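PDB 1VHS: putative phosphinothricin acetyltransferase YwnH from Bacillus subtilis, which probably inactivates the herbicide and antibiotic phosphinothricin by transferring an acetyl group to it from acetyl-CoA. Local coordinates for residues 62-74 with 82-94. Sequence-based numbering, arbitrary orientation. Where two conformers were deposited one is given.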
loop_
_atom_site.group_PDB
_atom_site.type_symbol
_atom_site.label_atom_id
_atom_site.label_comp_id
_atom_site.label_asym_id
_atom_site.label_seq_id
_atom_site.Cartn_x
_atom_site.Cartn_y
_atom_site.Cartn_z
ATOM N N GLY A 62 -10.076 -13.507 12.865
ATOM C CA GLY A 62 -10.383 -12.141 13.246
ATOM C C GLY A 62 -9.174 -11.249 13.466
ATOM O O GLY A 62 -9.315 -10.097 13.872
ATOM N N ASN A 63 -7.982 -11.774 13.205
ATOM C CA ASN A 63 -6.764 -10.991 13.375
ATOM C C ASN A 63 -6.432 -10.246 12.087
ATOM O O ASN A 63 -6.546 -10.801 10.992
ATOM C CB ASN A 63 -5.587 -11.897 13.739
ATOM C CG ASN A 63 -5.862 -12.748 14.960
ATOM O OD1 ASN A 63 -6.220 -12.234 16.020
ATOM N ND2 ASN A 63 -5.692 -14.056 14.817
ATOM N N VAL A 64 -6.027 -8.987 12.225
ATOM C CA VAL A 64 -5.662 -8.175 11.068
ATOM C C VAL A 64 -4.368 -8.732 10.482
ATOM O O VAL A 64 -3.328 -8.713 11.140
ATOM C CB VAL A 64 -5.443 -6.705 11.470
ATOM C CG1 VAL A 64 -5.015 -5.892 10.253
ATOM C CG2 VAL A 64 -6.723 -6.135 12.066
ATOM N N ALA A 65 -4.437 -9.230 9.249
ATOM C CA ALA A 65 -3.278 -9.813 8.579
ATOM C C ALA A 65 -2.671 -8.936 7.483
ATOM O O ALA A 65 -1.570 -9.211 7.008
ATOM C CB ALA A 65 -3.654 -11.163 7.987
ATOM N N ALA A 66 -3.385 -7.893 7.078
ATOM C CA ALA A 66 -2.898 -7.015 6.018
ATOM C C ALA A 66 -3.772 -5.778 5.930
ATOM O O ALA A 66 -4.825 -5.709 6.558
ATOM C CB ALA A 66 -2.926 -7.761 4.679
ATOM N N TRP A 67 -3.323 -4.786 5.170
ATOM C CA TRP A 67 -4.111 -3.582 4.991
ATOM C C TRP A 67 -3.877 -2.929 3.641
ATOM O O TRP A 67 -2.853 -3.159 2.995
ATOM C CB TRP A 67 -3.883 -2.564 6.127
ATOM C CG TRP A 67 -2.455 -2.199 6.478
ATOM C CD1 TRP A 67 -1.667 -2.791 7.423
ATOM C CD2 TRP A 67 -1.700 -1.094 5.964
ATOM N NE1 TRP A 67 -0.475 -2.118 7.539
ATOM C CE2 TRP A 67 -0.468 -1.071 6.654
ATOM C CE3 TRP A 67 -1.949 -0.117 4.989
ATOM C CZ2 TRP A 67 0.515 -0.109 6.405
ATOM C CZ3 TRP A 67 -0.972 0.842 4.740
ATOM C CH2 TRP A 67 0.245 0.840 5.447
ATOM N N ILE A 68 -4.861 -2.144 3.219
ATOM C CA ILE A 68 -4.825 -1.423 1.949
ATOM C C ILE A 68 -5.132 0.034 2.258
ATOM O O ILE A 68 -6.159 0.349 2.860
ATOM C CB ILE A 68 -5.904 -1.923 0.973
ATOM C CG1 ILE A 68 -5.796 -3.433 0.773
ATOM C CG2 ILE A 68 -5.751 -1.220 -0.373
ATOM C CD1 ILE A 68 -6.935 -3.994 -0.068
ATOM N N SER A 69 -4.241 0.922 1.841
ATOM C CA SER A 69 -4.416 2.341 2.098
ATOM C C SER A 69 -4.518 3.125 0.801
ATOM O O SER A 69 -3.716 2.918 -0.109
ATOM C CB SER A 69 -3.221 2.866 2.910
ATOM O OG SER A 69 -3.196 4.285 2.954
ATOM N N PHE A 70 -5.521 3.998 0.706
ATOM C CA PHE A 70 -5.661 4.862 -0.461
ATOM C C PHE A 70 -5.227 6.231 0.051
ATOM O O PHE A 70 -5.682 6.680 1.102
ATOM C CB PHE A 70 -7.102 4.930 -0.961
ATOM C CG PHE A 70 -7.560 3.679 -1.650
ATOM C CD1 PHE A 70 -8.194 2.666 -0.937
ATOM C CD2 PHE A 70 -7.323 3.498 -3.008
ATOM C CE1 PHE A 70 -8.585 1.484 -1.571
ATOM C CE2 PHE A 70 -7.708 2.320 -3.654
ATOM C CZ PHE A 70 -8.340 1.311 -2.933
ATOM N N GLU A 71 -4.329 6.884 -0.672
ATOM C CA GLU A 71 -3.842 8.186 -0.237
ATOM C C GLU A 71 -3.862 9.190 -1.367
ATOM O O GLU A 71 -3.791 8.820 -2.538
ATOM C CB GLU A 71 -2.431 8.037 0.327
ATOM C CG GLU A 71 -2.395 7.231 1.623
ATOM C CD GLU A 71 -1.001 6.794 2.012
ATOM O OE1 GLU A 71 -0.084 7.643 1.998
ATOM O OE2 GLU A 71 -0.826 5.601 2.341
ATOM N N THR A 72 -3.981 10.465 -1.010
ATOM C CA THR A 72 -4.005 11.530 -2.004
ATOM C C THR A 72 -2.635 11.643 -2.647
ATOM O O THR A 72 -1.620 11.322 -2.023
ATOM C CB THR A 72 -4.340 12.888 -1.363
ATOM O OG1 THR A 72 -3.329 13.223 -0.404
ATOM C CG2 THR A 72 -5.682 12.831 -0.672
ATOM N N PHE A 73 -2.603 12.088 -3.897
ATOM C CA PHE A 73 -1.334 12.260 -4.591
ATOM C C PHE A 73 -0.797 13.635 -4.222
ATOM O O PHE A 73 0.345 13.775 -3.786
ATOM C CB PHE A 73 -1.526 12.174 -6.106
ATOM C CG PHE A 73 -0.295 12.533 -6.887
ATOM C CD1 PHE A 73 0.843 11.739 -6.820
ATOM C CD2 PHE A 73 -0.265 13.686 -7.667
ATOM C CE1 PHE A 73 2.001 12.089 -7.521
ATOM C CE2 PHE A 73 0.883 14.046 -8.369
ATOM C CZ PHE A 73 2.019 13.246 -8.296
ATOM N N TYR A 74 -1.641 14.646 -4.401
ATOM C CA TYR A 74 -1.278 16.019 -4.081
ATOM C C TYR A 74 -2.517 16.762 -3.594
ATOM O O TYR A 74 -3.573 16.707 -4.231
ATOM C CB TYR A 74 -0.707 16.723 -5.315
ATOM C CG TYR A 74 -0.058 18.056 -5.006
ATOM C CD1 TYR A 74 1.109 18.124 -4.247
ATOM C CD2 TYR A 74 -0.619 19.249 -5.459
ATOM C CE1 TYR A 74 1.704 19.347 -3.945
ATOM C CE2 TYR A 74 -0.033 20.480 -5.163
ATOM C CZ TYR A 74 1.128 20.519 -4.405
ATOM O OH TYR A 74 1.710 21.731 -4.103
ATOM N N THR A 82 -6.842 11.391 -8.689
ATOM C CA THR A 82 -5.614 10.608 -8.723
ATOM C C THR A 82 -5.228 10.228 -7.302
ATOM O O THR A 82 -5.160 11.077 -6.412
ATOM C CB THR A 82 -4.475 11.412 -9.401
ATOM O OG1 THR A 82 -4.841 11.685 -10.760
ATOM C CG2 THR A 82 -3.176 10.626 -9.386
ATOM N N ALA A 83 -4.987 8.943 -7.084
ATOM C CA ALA A 83 -4.621 8.470 -5.762
ATOM C C ALA A 83 -3.545 7.410 -5.789
ATOM O O ALA A 83 -3.246 6.822 -6.824
ATOM C CB ALA A 83 -5.863 7.921 -5.043
ATOM N N GLU A 84 -2.965 7.167 -4.623
ATOM C CA GLU A 84 -1.946 6.153 -4.480
ATOM C C GLU A 84 -2.557 5.001 -3.704
ATOM O O GLU A 84 -3.412 5.213 -2.843
ATOM C CB GLU A 84 -0.751 6.709 -3.700
ATOM C CG GLU A 84 0.013 7.797 -4.437
ATOM C CD GLU A 84 0.708 8.765 -3.499
ATOM O OE1 GLU A 84 1.333 8.307 -2.517
ATOM O OE2 GLU A 84 0.637 9.986 -3.753
ATOM N N VAL A 85 -2.158 3.783 -4.037
ATOM C CA VAL A 85 -2.634 2.624 -3.298
ATOM C C VAL A 85 -1.405 1.950 -2.698
ATOM O O VAL A 85 -0.405 1.731 -3.389
ATOM C CB VAL A 85 -3.410 1.617 -4.187
ATOM C CG1 VAL A 85 -2.524 1.094 -5.319
ATOM C CG2 VAL A 85 -3.906 0.456 -3.319
ATOM N N SER A 86 -1.473 1.662 -1.400
ATOM C CA SER A 86 -0.383 1.012 -0.685
ATOM C C SER A 86 -0.929 -0.257 -0.038
ATOM O O SER A 86 -1.981 -0.232 0.595
ATOM C CB SER A 86 0.183 1.949 0.392
ATOM O OG SER A 86 -0.800 2.266 1.358
ATOM N N ILE A 87 -0.221 -1.367 -0.214
ATOM C CA ILE A 87 -0.647 -2.634 0.349
ATOM C C ILE A 87 0.469 -3.284 1.158
ATOM O O ILE A 87 1.566 -3.511 0.646
ATOM C CB ILE A 87 -1.087 -3.601 -0.771
ATOM C CG1 ILE A 87 -2.227 -2.969 -1.571
ATOM C CG2 ILE A 87 -1.510 -4.945 -0.176
ATOM C CD1 ILE A 87 -2.677 -3.779 -2.778
ATOM N N TYR A 88 0.187 -3.573 2.425
ATOM C CA TYR A 88 1.161 -4.223 3.296
ATOM C C TYR A 88 0.566 -5.510 3.841
ATOM O O TYR A 88 -0.599 -5.553 4.243
ATOM C CB TYR A 88 1.565 -3.310 4.457
ATOM C CG TYR A 88 2.482 -2.186 4.033
ATOM C CD1 TYR A 88 1.978 -1.046 3.410
ATOM C CD2 TYR A 88 3.863 -2.277 4.227
ATOM C CE1 TYR A 88 2.827 -0.018 2.990
ATOM C CE2 TYR A 88 4.722 -1.254 3.807
ATOM C CZ TYR A 88 4.195 -0.132 3.191
ATOM O OH TYR A 88 5.030 0.877 2.766
ATOM N N ILE A 89 1.377 -6.559 3.843
ATOM C CA ILE A 89 0.949 -7.867 4.317
ATOM C C ILE A 89 1.853 -8.313 5.459
ATOM O O ILE A 89 3.067 -8.111 5.412
ATOM C CB ILE A 89 1.037 -8.903 3.181
ATOM C CG1 ILE A 89 0.297 -8.378 1.949
ATOM C CG2 ILE A 89 0.445 -10.234 3.635
ATOM C CD1 ILE A 89 0.466 -9.242 0.713
ATOM N N ASP A 90 1.262 -8.906 6.491
ATOM C CA ASP A 90 2.048 -9.385 7.620
ATOM C C ASP A 90 3.122 -10.307 7.055
ATOM O O ASP A 90 2.817 -11.268 6.346
ATOM C CB ASP A 90 1.154 -10.140 8.611
ATOM C CG ASP A 90 1.906 -10.599 9.848
ATOM O OD1 ASP A 90 1.244 -10.990 10.834
ATOM O OD2 ASP A 90 3.152 -10.580 9.841
ATOM N N GLU A 91 4.380 -10.002 7.357
ATOM C CA GLU A 91 5.494 -10.797 6.857
ATOM C C GLU A 91 5.272 -12.293 7.053
ATOM O O GLU A 91 5.754 -13.105 6.265
ATOM C CB GLU A 91 6.796 -10.377 7.547
ATOM C CG GLU A 91 8.036 -11.035 6.963
ATOM C CD GLU A 91 8.236 -10.694 5.496
ATOM O OE1 GLU A 91 8.452 -9.503 5.184
ATOM O OE2 GLU A 91 8.176 -11.616 4.656
ATOM N N ALA A 92 4.533 -12.651 8.099
ATOM C CA ALA A 92 4.256 -14.052 8.397
ATOM C C ALA A 92 3.266 -14.675 7.417
ATOM O O ALA A 92 3.095 -15.895 7.390
ATOM C CB ALA A 92 3.731 -14.185 9.820
ATOM N N CYS A 93 2.617 -13.842 6.613
ATOM C CA CYS A 93 1.643 -14.328 5.641
ATOM C C CYS A 93 2.199 -14.311 4.221
ATOM O O CYS A 93 1.488 -14.623 3.263
ATOM C CB CYS A 93 0.371 -13.477 5.700
ATOM S SG CYS A 93 -0.444 -13.449 7.312
ATOM N N ARG A 94 3.470 -13.948 4.090
ATOM C CA ARG A 94 4.117 -13.885 2.784
ATOM C C ARG A 94 4.120 -15.246 2.096
ATOM O O ARG A 94 4.382 -16.270 2.726
ATOM C CB ARG A 94 5.544 -13.371 2.934
HETATM O O HOH W 1 1.166 3.856 3.154
HETATM O O HOH W 2 -4.450 13.411 -5.005
#
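The antiparallel hairpin at the centre of the GNAT fold pairs strand 64-72 with strand 82-89, and the latter ends in Ile87, Tyr88 and Ile89, predicted to bind acetyl-CoA. Backbone bonds run both ways between Trp67 and Tyr88, Ser69 and Ser86, and Glu71 and Glu84; Asp90 N to Ala65 O (2.9 Å) closes the row beside the bulge of Ala65 and Ala66 against Ala57. On the Trp67 face, the indole is folded back between its own backbone N and carbonyl carbon (chi1 51°) and lies alongside Tyr88. Their planes are 23° apart but slid, with Trp67 CH2 3.3 Å from Tyr88 CD1, while Tyr88 CB sits over the five-membered ring, 4.0 Å from its centroid. Farther along, Ser69 OG donates to Glu71 OE2 (2.8 Å), meeting its anti side; water 1 bridges that oxygen to Ser86 OG, and Trp44 NE1 also bonds to it. The other face is apolar: Ile68 CG2 touches Val85 CG2 at 3.9 Å, and Ala66, Ile87 and Ile89 pack on Leu102 of helix 98-109. One face thus seats the helix, whereas on the other three donors, Ser69 OG, the water and Trp44 NE1, hold Glu71 OE2 in place, which should limit rotation of the carboxylate.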